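PDB 6F1E: interferon gamma from Paralichthys olivaceus, which is a secreted homodimeric cytokine that binds interferon gamma receptor 1 and, with lower affinity, interferon gamma receptor 1-like, and activates macrophages and neutrophils. Local coordinates for residues T43-M48 with N106-Q111; T54-I59 with K99-R104; Q61-L66 with T91-I96. All coordinates share one frame; numbering follows the deposited sequence.

Contact 1 of 3, residues T43-M48 with N106-Q111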
loop_
_atom_site.group_PDB
_atom_site.type_symbol
_atom_site.label_atom_id
_atom_site.label_comp_id
_atom_site.label_asym_id
_atom_site.label_seq_id
_atom_site.Cartn_x
_atom_site.Cartn_y
_atom_site.Cartn_z
ATOM N N THR A 43 -5.972 -9.942 -6.414
ATOM C CA THR A 43 -6.113 -8.482 -6.338
ATOM C C THR A 43 -7.267 -8.076 -5.396
ATOM O O THR A 43 -7.133 -7.144 -4.597
ATOM C CB THR A 43 -6.422 -7.896 -7.734
ATOM O OG1 THR A 43 -5.683 -8.605 -8.719
ATOM C CG2 THR A 43 -6.051 -6.459 -7.824
ATOM N N LYS A 44 -8.401 -8.768 -5.525
ATOM C CA LYS A 44 -9.592 -8.483 -4.741
ATOM C C LYS A 44 -9.303 -8.756 -3.280
ATOM O O LYS A 44 -9.577 -7.923 -2.419
ATOM C CB LYS A 44 -10.771 -9.326 -5.211
ATOM C CG LYS A 44 -11.486 -8.801 -6.452
ATOM C CD LYS A 44 -12.165 -9.927 -7.229
ATOM C CE LYS A 44 -13.382 -9.460 -8.028
ATOM N NZ LYS A 44 -13.454 -10.053 -9.406
ATOM N N MET A 45 -8.714 -9.904 -2.994
ATOM C CA MET A 45 -8.382 -10.236 -1.613
ATOM C C MET A 45 -7.451 -9.215 -0.983
ATOM O O MET A 45 -7.556 -8.907 0.198
ATOM C CB MET A 45 -7.779 -11.638 -1.510
ATOM C CG MET A 45 -8.806 -12.761 -1.579
ATOM S SD MET A 45 -9.876 -12.882 -0.120
ATOM C CE MET A 45 -8.733 -13.366 1.172
ATOM N N LEU A 46 -6.544 -8.679 -1.776
ATOM C CA LEU A 46 -5.526 -7.784 -1.251
ATOM C C LEU A 46 -6.138 -6.410 -0.966
ATOM O O LEU A 46 -5.914 -5.793 0.106
ATOM C CB LEU A 46 -4.375 -7.683 -2.257
ATOM C CG LEU A 46 -3.124 -6.936 -1.795
ATOM C CD1 LEU A 46 -2.800 -7.036 -0.310
ATOM C CD2 LEU A 46 -1.967 -7.485 -2.595
ATOM N N PHE A 47 -6.915 -5.932 -1.934
ATOM C CA PHE A 47 -7.550 -4.660 -1.784
ATOM C C PHE A 47 -8.519 -4.728 -0.585
ATOM O O PHE A 47 -8.472 -3.853 0.306
ATOM C CB PHE A 47 -8.248 -4.235 -3.079
ATOM C CG PHE A 47 -8.867 -2.869 -2.980
ATOM C CD1 PHE A 47 -8.066 -1.741 -2.961
ATOM C CD2 PHE A 47 -10.251 -2.721 -2.791
ATOM C CE1 PHE A 47 -8.623 -0.481 -2.808
ATOM C CE2 PHE A 47 -10.807 -1.472 -2.633
ATOM C CZ PHE A 47 -9.984 -0.344 -2.652
ATOM N N MET A 48 -9.347 -5.780 -0.547
ATOM C CA MET A 48 -10.298 -6.000 0.565
ATOM C C MET A 48 -9.641 -6.082 1.925
ATOM O O MET A 48 -10.187 -5.555 2.906
ATOM C CB MET A 48 -11.130 -7.269 0.396
ATOM C CG MET A 48 -12.607 -7.086 0.100
ATOM S SD MET A 48 -13.459 -5.704 0.917
ATOM C CE MET A 48 -13.470 -4.713 -0.582
ATOM N N ASN A 106 -8.778 -14.129 10.695
ATOM C CA ASN A 106 -9.134 -15.490 10.285
ATOM C C ASN A 106 -9.098 -15.674 8.761
ATOM O O ASN A 106 -8.967 -16.796 8.298
ATOM C CB ASN A 106 -10.503 -15.933 10.890
ATOM C CG ASN A 106 -10.535 -15.846 12.436
ATOM O OD1 ASN A 106 -9.497 -15.912 13.110
ATOM N ND2 ASN A 106 -11.722 -15.702 12.990
ATOM N N ARG A 107 -9.225 -14.618 7.960
ATOM C CA ARG A 107 -9.249 -14.839 6.489
ATOM C C ARG A 107 -8.248 -14.031 5.648
ATOM O O ARG A 107 -8.101 -14.308 4.449
ATOM C CB ARG A 107 -10.685 -14.659 5.955
ATOM C CG ARG A 107 -11.702 -15.651 6.509
ATOM C CD ARG A 107 -11.513 -17.021 5.882
ATOM N NE ARG A 107 -12.141 -18.102 6.634
ATOM C CZ ARG A 107 -13.442 -18.407 6.644
ATOM N NH1 ARG A 107 -14.334 -17.700 5.953
ATOM N NH2 ARG A 107 -13.847 -19.441 7.369
ATOM N N PHE A 108 -7.549 -13.084 6.277
ATOM C CA PHE A 108 -6.704 -12.126 5.585
ATOM C C PHE A 108 -5.295 -12.041 6.202
ATOM O O PHE A 108 -4.779 -10.948 6.451
ATOM C CB PHE A 108 -7.449 -10.757 5.553
ATOM C CG PHE A 108 -8.663 -10.755 4.625
ATOM C CD1 PHE A 108 -8.525 -10.461 3.266
ATOM C CD2 PHE A 108 -9.943 -11.096 5.106
ATOM C CE1 PHE A 108 -9.622 -10.497 2.401
ATOM C CE2 PHE A 108 -11.044 -11.120 4.248
ATOM C CZ PHE A 108 -10.881 -10.829 2.886
ATOM N N LYS A 109 -4.677 -13.194 6.462
ATOM C CA LYS A 109 -3.366 -13.241 7.181
ATOM C C LYS A 109 -2.246 -12.964 6.196
ATOM O O LYS A 109 -1.349 -12.168 6.464
ATOM C CB LYS A 109 -3.063 -14.627 7.842
ATOM C CG LYS A 109 -3.509 -14.911 9.291
ATOM C CD LYS A 109 -3.637 -13.700 10.225
ATOM C CE LYS A 109 -2.363 -12.881 10.425
ATOM N NZ LYS A 109 -2.667 -11.573 11.081
ATOM N N GLU A 110 -2.320 -13.701 5.090
ATOM C CA GLU A 110 -1.430 -13.625 3.926
ATOM C C GLU A 110 -1.431 -12.186 3.394
ATOM O O GLU A 110 -0.372 -11.611 3.115
ATOM C CB GLU A 110 -1.995 -14.617 2.883
ATOM C CG GLU A 110 -1.177 -14.992 1.654
ATOM C CD GLU A 110 -1.763 -16.231 0.956
ATOM O OE1 GLU A 110 -1.696 -17.325 1.554
ATOM O OE2 GLU A 110 -2.308 -16.134 -0.170
ATOM N N GLN A 111 -2.629 -11.596 3.324
ATOM C CA GLN A 111 -2.814 -10.294 2.736
ATOM C C GLN A 111 -2.300 -9.215 3.678
ATOM O O GLN A 111 -1.650 -8.277 3.241
ATOM C CB GLN A 111 -4.262 -10.062 2.396
ATOM C CG GLN A 111 -4.774 -10.877 1.215
ATOM C CD GLN A 111 -5.079 -12.340 1.515
ATOM O OE1 GLN A 111 -5.107 -12.774 2.669
ATOM N NE2 GLN A 111 -5.311 -13.108 0.467
#
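Met45 and Phe108 meet with their side chains at about a right angle, the thioether lying beside one corner of the ring. Leaving helix 41-64, Met45 CB first comes against the amide of Gln111, 3.5 Å from NE2, and CG keeps close to the same nitrogen. The bend at chi2 (-70°) then turns the sulfur to the ring, and the one at chi3 (-67°) sets the terminal CE close to it. Met45 SD lies 4.4 Å from the Phe108 ring centroid, 52° off the ring normal, an oblique Met-aromatic contact. Met45 CE is modelled 3.2 Å from Phe108 CE1, closer than two carbons normally come, so that exact spacing is doubtful; it also lies 3.5 Å from Arg107 O.

Phe108 occupies the break between helix 89-107 and helix 109-122, as the first residue to leave helical geometry and as the N-cap residue of the helix that follows. Its ring therefore projects from a kink toward helix 41-64 and covers Met45 from the side of the backbone too, Phe108 CE1 lying 3.4 Å from Met45 O. The same ring corner receives Met48 CB obliquely, at 4.1 Å from Phe108 CE1. One turn on, Gln111 lays its aliphatic portion over the Met45 peptide, with Gln111 CG 3.6 Å from Met45 O. Leu46 starts out pointing away, yet its CD1 swings round to within 3.9 Å of Gln111 O. Leu46 also packs on Leu114 and Leu115 of helix 109-122 and on Leu46 of the second subunit, while Met48 touches Met142 of that subunit.

Contact 2 of 3, residues T54-I59 with K99-R104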
loop_
_atom_site.group_PDB
_atom_site.type_symbol
_atom_site.label_atom_id
_atom_site.label_comp_id
_atom_site.label_asym_id
_atom_site.label_seq_id
_atom_site.Cartn_x
_atom_site.Cartn_y
_atom_site.Cartn_z
ATOM N N THR A 54 -8.154 -0.501 7.041
ATOM C CA THR A 54 -8.543 0.894 7.115
ATOM C C THR A 54 -9.684 1.101 8.106
ATOM O O THR A 54 -9.672 2.036 8.900
ATOM C CB THR A 54 -8.921 1.398 5.705
ATOM O OG1 THR A 54 -7.815 1.159 4.832
ATOM C CG2 THR A 54 -9.224 2.874 5.709
ATOM N N TYR A 55 -10.674 0.222 8.044
ATOM C CA TYR A 55 -11.824 0.279 8.975
ATOM C C TYR A 55 -11.413 0.078 10.417
ATOM O O TYR A 55 -11.977 0.657 11.324
ATOM C CB TYR A 55 -12.866 -0.787 8.631
ATOM C CG TYR A 55 -13.934 -0.306 7.694
ATOM C CD1 TYR A 55 -14.880 0.628 8.119
ATOM C CD2 TYR A 55 -14.038 -0.817 6.390
ATOM C CE1 TYR A 55 -15.899 1.050 7.270
ATOM C CE2 TYR A 55 -15.049 -0.400 5.529
ATOM C CZ TYR A 55 -15.985 0.536 5.975
ATOM O OH TYR A 55 -16.988 0.974 5.127
ATOM N N GLU A 56 -10.446 -0.782 10.630
ATOM C CA GLU A 56 -9.963 -0.992 11.983
ATOM C C GLU A 56 -9.301 0.258 12.540
ATOM O O GLU A 56 -9.533 0.576 13.671
ATOM C CB GLU A 56 -9.011 -2.170 12.007
ATOM C CG GLU A 56 -8.748 -2.669 13.393
ATOM C CD GLU A 56 -7.822 -3.848 13.387
ATOM O OE1 GLU A 56 -7.778 -4.533 12.307
ATOM O OE2 GLU A 56 -7.166 -4.045 14.466
ATOM N N LYS A 57 -8.490 0.959 11.738
ATOM C CA LYS A 57 -7.993 2.310 12.082
ATOM C C LYS A 57 -9.138 3.241 12.396
ATOM O O LYS A 57 -9.157 3.858 13.449
ATOM C CB LYS A 57 -7.194 2.948 10.929
ATOM C CG LYS A 57 -5.672 2.905 11.047
ATOM C CD LYS A 57 -5.070 1.605 10.520
ATOM C CE LYS A 57 -3.579 1.746 10.207
ATOM N NZ LYS A 57 -3.077 0.569 9.439
ATOM N N LEU A 58 -10.074 3.350 11.451
ATOM C CA LEU A 58 -11.171 4.288 11.546
ATOM C C LEU A 58 -11.845 4.149 12.872
ATOM O O LEU A 58 -12.013 5.125 13.618
ATOM C CB LEU A 58 -12.253 4.014 10.482
ATOM C CG LEU A 58 -12.349 4.830 9.206
ATOM C CD1 LEU A 58 -13.549 4.384 8.406
ATOM C CD2 LEU A 58 -12.468 6.306 9.540
ATOM N N ILE A 59 -12.269 2.911 13.138
ATOM C CA ILE A 59 -13.167 2.624 14.263
ATOM C C ILE A 59 -12.431 2.926 15.557
ATOM O O ILE A 59 -12.967 3.599 16.426
ATOM C CB ILE A 59 -13.703 1.207 14.177
ATOM C CG1 ILE A 59 -14.571 1.089 12.899
ATOM C CG2 ILE A 59 -14.514 0.863 15.427
ATOM C CD1 ILE A 59 -14.714 -0.323 12.375
ATOM N N LYS A 99 -15.695 -7.645 15.056
ATOM C CA LYS A 99 -16.021 -8.478 13.905
ATOM C C LYS A 99 -15.042 -8.260 12.738
ATOM O O LYS A 99 -14.769 -9.202 11.995
ATOM C CB LYS A 99 -17.482 -8.276 13.446
ATOM C CG LYS A 99 -18.578 -8.609 14.466
ATOM C CD LYS A 99 -18.519 -10.026 15.084
ATOM C CE LYS A 99 -18.897 -11.158 14.131
ATOM N NZ LYS A 99 -18.338 -12.481 14.579
ATOM N N VAL A 100 -14.516 -7.037 12.587
ATOM C CA VAL A 100 -13.560 -6.722 11.519
ATOM C C VAL A 100 -12.196 -7.325 11.848
ATOM O O VAL A 100 -11.627 -8.025 11.028
ATOM C CB VAL A 100 -13.400 -5.201 11.302
ATOM C CG1 VAL A 100 -12.335 -4.919 10.244
ATOM C CG2 VAL A 100 -14.725 -4.550 10.895
ATOM N N GLN A 101 -11.686 -7.068 13.048
ATOM C CA GLN A 101 -10.472 -7.728 13.515
ATOM C C GLN A 101 -10.524 -9.234 13.287
ATOM O O GLN A 101 -9.610 -9.817 12.682
ATOM C CB GLN A 101 -10.259 -7.464 14.977
ATOM C CG GLN A 101 -9.813 -6.044 15.238
ATOM C CD GLN A 101 -9.713 -5.698 16.714
ATOM O OE1 GLN A 101 -10.540 -6.128 17.544
ATOM N NE2 GLN A 101 -8.703 -4.895 17.054
ATOM N N GLU A 102 -11.605 -9.855 13.740
ATOM C CA GLU A 102 -11.757 -11.319 13.605
ATOM C C GLU A 102 -11.735 -11.786 12.138
ATOM O O GLU A 102 -11.125 -12.815 11.818
ATOM C CB GLU A 102 -13.052 -11.823 14.295
ATOM C CG GLU A 102 -13.038 -11.659 15.816
ATOM C CD GLU A 102 -14.379 -11.998 16.465
ATOM O OE1 GLU A 102 -15.381 -12.320 15.726
ATOM O OE2 GLU A 102 -14.405 -11.947 17.732
ATOM N N LEU A 103 -12.393 -11.045 11.255
ATOM C CA LEU A 103 -12.439 -11.447 9.847
ATOM C C LEU A 103 -11.031 -11.323 9.220
ATOM O O LEU A 103 -10.571 -12.186 8.446
ATOM C CB LEU A 103 -13.463 -10.606 9.089
ATOM C CG LEU A 103 -13.667 -10.927 7.606
ATOM C CD1 LEU A 103 -14.013 -12.375 7.338
ATOM C CD2 LEU A 103 -14.809 -10.102 7.096
ATOM N N ARG A 104 -10.337 -10.264 9.603
ATOM C CA ARG A 104 -8.991 -10.008 9.102
ATOM C C ARG A 104 -8.074 -11.129 9.499
ATOM O O ARG A 104 -7.436 -11.764 8.651
ATOM C CB ARG A 104 -8.417 -8.704 9.674
ATOM C CG ARG A 104 -8.497 -7.541 8.714
ATOM C CD ARG A 104 -7.131 -6.902 8.541
ATOM N NE ARG A 104 -6.749 -6.184 9.747
ATOM C CZ ARG A 104 -5.552 -5.657 9.950
ATOM N NH1 ARG A 104 -5.326 -5.009 11.076
ATOM N NH2 ARG A 104 -4.588 -5.743 9.026
#
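Glu56 reaches across to two side chains of helix 89-107 and gives each a different carboxylate oxygen. Its CG stands opposite the backbone N (chi1 -165°) and the chain beyond runs out extended, which carries the carboxylate between Gln101 and Arg104. Glu56 OE1 forms a salt bridge with Arg104: NH1 donates to it at 2.8 Å, and NE adds a weak, more bent bond to the same OE1 at 3.2 Å. The oxygen lies at the edge of the guanidinium, near its plane, but is approached from above the carboxylate plane, as the two groups are turned 66° against each other. Arg104 gets there through a chain bent at chi2 and chi3.

These residues belong to two neighbouring helices of the type II interferon bundle, antiparallel segments at an angle of 154° and 9.8 Å apart at closest approach. Just under a turn earlier on helix 89-107, Gln101 extends straight beyond CG, and its NE2 donates to Glu56 OE2 at 3.1 Å along a nearly straight bond. OE2 lies in the Gln101 amide plane, although the donor again stands above the carboxylate. Next to this polar group, Val100 spreads its two methyls: CG1 is 4.5 Å from Tyr55 CB, and CG2 is 4.5 Å from Ile59 CD1. The Tyr55 ring leads on toward the second subunit, where its OH is hydrogen-bonded to Ala135 O.

Contact 3 of 3, residues Q61-L66 with T91-I96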
loop_
_atom_site.group_PDB
_atom_site.type_symbol
_atom_site.label_atom_id
_atom_site.label_comp_id
_atom_site.label_asym_id
_atom_site.label_seq_id
_atom_site.Cartn_x
_atom_site.Cartn_y
_atom_site.Cartn_z
ATOM N N GLN A 61 -10.190 5.398 15.916
ATOM C CA GLN A 61 -10.383 6.861 16.108
ATOM C C GLN A 61 -11.810 7.220 16.553
ATOM O O GLN A 61 -12.012 8.029 17.429
ATOM C CB GLN A 61 -10.025 7.652 14.843
ATOM C CG GLN A 61 -8.579 7.537 14.402
ATOM C CD GLN A 61 -7.615 7.943 15.491
ATOM O OE1 GLN A 61 -6.803 7.125 15.971
ATOM N NE2 GLN A 61 -7.726 9.212 15.927
ATOM N N MET A 62 -12.799 6.576 15.980
ATOM C CA MET A 62 -14.150 6.829 16.394
ATOM C C MET A 62 -14.317 6.499 17.872
ATOM O O MET A 62 -15.109 7.133 18.548
ATOM C CB MET A 62 -15.136 6.027 15.526
ATOM C CG MET A 62 -15.207 6.517 14.079
ATOM S SD MET A 62 -16.108 5.418 12.980
ATOM C CE MET A 62 -17.826 5.761 13.323
ATOM N N LEU A 63 -13.580 5.514 18.378
ATOM C CA LEU A 63 -13.558 5.252 19.828
ATOM C C LEU A 63 -12.774 6.312 20.628
ATOM O O LEU A 63 -13.219 6.699 21.714
ATOM C CB LEU A 63 -13.027 3.858 20.143
ATOM C CG LEU A 63 -13.955 2.695 19.760
ATOM C CD1 LEU A 63 -13.189 1.351 19.673
ATOM C CD2 LEU A 63 -15.132 2.630 20.732
ATOM N N GLU A 64 -11.633 6.782 20.115
ATOM C CA GLU A 64 -10.896 7.880 20.780
ATOM C C GLU A 64 -11.733 9.153 20.862
ATOM O O GLU A 64 -11.888 9.695 21.933
ATOM C CB GLU A 64 -9.545 8.167 20.119
ATOM C CG GLU A 64 -8.593 6.973 20.195
ATOM C CD GLU A 64 -7.112 7.354 20.144
ATOM O OE1 GLU A 64 -6.409 6.897 19.207
ATOM O OE2 GLU A 64 -6.645 8.099 21.041
ATOM N N GLN A 65 -12.331 9.575 19.753
ATOM C CA GLN A 65 -13.153 10.808 19.701
ATOM C C GLN A 65 -14.478 10.731 20.469
ATOM O O GLN A 65 -15.257 11.685 20.465
ATOM C CB GLN A 65 -13.404 11.237 18.239
ATOM C CG GLN A 65 -12.180 11.907 17.624
ATOM C CD GLN A 65 -12.047 11.716 16.119
ATOM O OE1 GLN A 65 -12.912 12.127 15.339
ATOM N NE2 GLN A 65 -10.936 11.108 15.706
ATOM N N LEU A 66 -14.740 9.598 21.110
ATOM C CA LEU A 66 -15.804 9.489 22.112
ATOM C C LEU A 66 -15.346 10.128 23.463
ATOM O O LEU A 66 -14.192 9.924 23.897
ATOM C CB LEU A 66 -16.182 8.007 22.296
ATOM C CG LEU A 66 -17.637 7.559 22.161
ATOM C CD1 LEU A 66 -18.286 7.960 20.835
ATOM C CD2 LEU A 66 -17.706 6.040 22.334
ATOM N N THR A 91 -20.200 0.345 22.794
ATOM C CA THR A 91 -20.282 -1.103 22.649
ATOM C C THR A 91 -20.636 -1.465 21.202
ATOM O O THR A 91 -20.167 -2.485 20.696
ATOM C CB THR A 91 -21.239 -1.768 23.693
ATOM O OG1 THR A 91 -22.312 -0.895 23.984
ATOM C CG2 THR A 91 -20.499 -2.030 25.012
ATOM N N ASP A 92 -21.456 -0.644 20.547
ATOM C CA ASP A 92 -21.752 -0.851 19.135
ATOM C C ASP A 92 -20.454 -0.682 18.326
ATOM O O ASP A 92 -20.172 -1.512 17.474
ATOM C CB ASP A 92 -22.864 0.084 18.631
ATOM C CG ASP A 92 -24.279 -0.407 18.982
ATOM O OD1 ASP A 92 -24.465 -1.620 19.256
ATOM O OD2 ASP A 92 -25.224 0.427 18.941
ATOM N N LEU A 93 -19.643 0.338 18.622
ATOM C CA LEU A 93 -18.352 0.490 17.934
ATOM C C LEU A 93 -17.457 -0.716 18.249
ATOM O O LEU A 93 -16.951 -1.371 17.337
ATOM C CB LEU A 93 -17.616 1.792 18.333
ATOM C CG LEU A 93 -18.142 3.179 17.915
ATOM C CD1 LEU A 93 -17.193 4.298 18.340
ATOM C CD2 LEU A 93 -18.359 3.253 16.412
ATOM N N ASN A 94 -17.286 -1.024 19.535
ATOM C CA ASN A 94 -16.408 -2.118 19.939
ATOM C C ASN A 94 -16.868 -3.401 19.301
ATOM O O ASN A 94 -16.050 -4.158 18.839
ATOM C CB ASN A 94 -16.248 -2.221 21.470
ATOM C CG ASN A 94 -15.227 -1.194 22.031
ATOM O OD1 ASN A 94 -15.525 -0.445 22.953
ATOM N ND2 ASN A 94 -14.018 -1.172 21.463
ATOM N N TYR A 95 -18.170 -3.614 19.158
ATOM C CA TYR A 95 -18.627 -4.848 18.505
ATOM C C TYR A 95 -18.187 -4.865 17.032
ATOM O O TYR A 95 -17.712 -5.891 16.518
ATOM C CB TYR A 95 -20.142 -5.079 18.663
ATOM C CG TYR A 95 -20.678 -6.206 17.781
ATOM C CD1 TYR A 95 -20.649 -7.541 18.183
ATOM C CD2 TYR A 95 -21.210 -5.918 16.529
ATOM C CE1 TYR A 95 -21.153 -8.555 17.350
ATOM C CE2 TYR A 95 -21.711 -6.908 15.692
ATOM C CZ TYR A 95 -21.673 -8.213 16.085
ATOM O OH TYR A 95 -22.164 -9.136 15.172
ATOM N N ILE A 96 -18.338 -3.730 16.367
ATOM C CA ILE A 96 -18.051 -3.625 14.925
ATOM C C ILE A 96 -16.507 -3.734 14.704
ATOM O O ILE A 96 -16.023 -4.456 13.796
ATOM C CB ILE A 96 -18.835 -2.412 14.297
ATOM C CG1 ILE A 96 -19.696 -2.891 13.146
ATOM C CG2 ILE A 96 -17.983 -1.261 13.838
ATOM C CD1 ILE A 96 -20.912 -3.653 13.616
#
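The last turn of helix 41-64 packs here against the first turns of helix 89-107, where the two helices, running in opposite directions, flank the connection between them. Leu93 is the central side chain, pointing from helix 89-107 into a group formed by Met62, Leu63 and Leu66. Leu63 and Leu93 slide past each other head to tail, so that Leu63 CD2 lies 3.6 Å from Leu93 CB and also 3.6 Å from Leu93 CD1. Leu63 thus covers the root and the tip of its partner at once.

The two methyls of Leu93 also meet Met62. Leu93 CD1 approaches the backbone as well as side chains, at 3.5 Å from Met62 O and 3.9 Å from Met62 CB. Leu93 CD2 instead meets the end of the methionine, 4.0 Å from Met62 CE. Met62 crosses Leu93 at about a right angle; its chain runs out straight at chi2 and bends only at chi3 (79°), which brings the terminal methyl over to the leucine. Leu66, just past the end of the helix, adds a looser contact, with CD2 4.4 Å from Leu93 CD1. On the flank, Asn94 lays its amide group against the Leu63 methyls in an oblique crossing, with Asn94 CG 4.0 Å from Leu63 CD1.

Other parts of the fold close round the group. Leu14 of helix 5-17 and Tyr18 pack on Leu93, and Tyr18 also touches Met62, which reaches Gln132 of the second subunit. Interlocking aliphatic side chains between antiparallel helices, with a further helix laid alongside and the partner chain close by, are characteristic of the helical bundle of the dimeric type II interferons.

All three contacts lie along helix 41-64: contacts 2 and 3 pair it with the antiparallel helix 89-107, and contact 1 with the end of that helix, the break after it and the start of helix 109-122. Along the chain, contact 3 is nested inside the loop closed by contact 2, and contact 2 inside that closed by contact 1. Centres lie about 13 Å apart for contacts 1 and 2, about 11 Å for 2 and 3, and about 24 Å for 1 and 3. Neighbours touch, through Phe108 and Leu103 and through Ile59 with Ile96 and Leu93. Each contact also touches the second subunit, so these helices pack within their own chain and against the dimer partner.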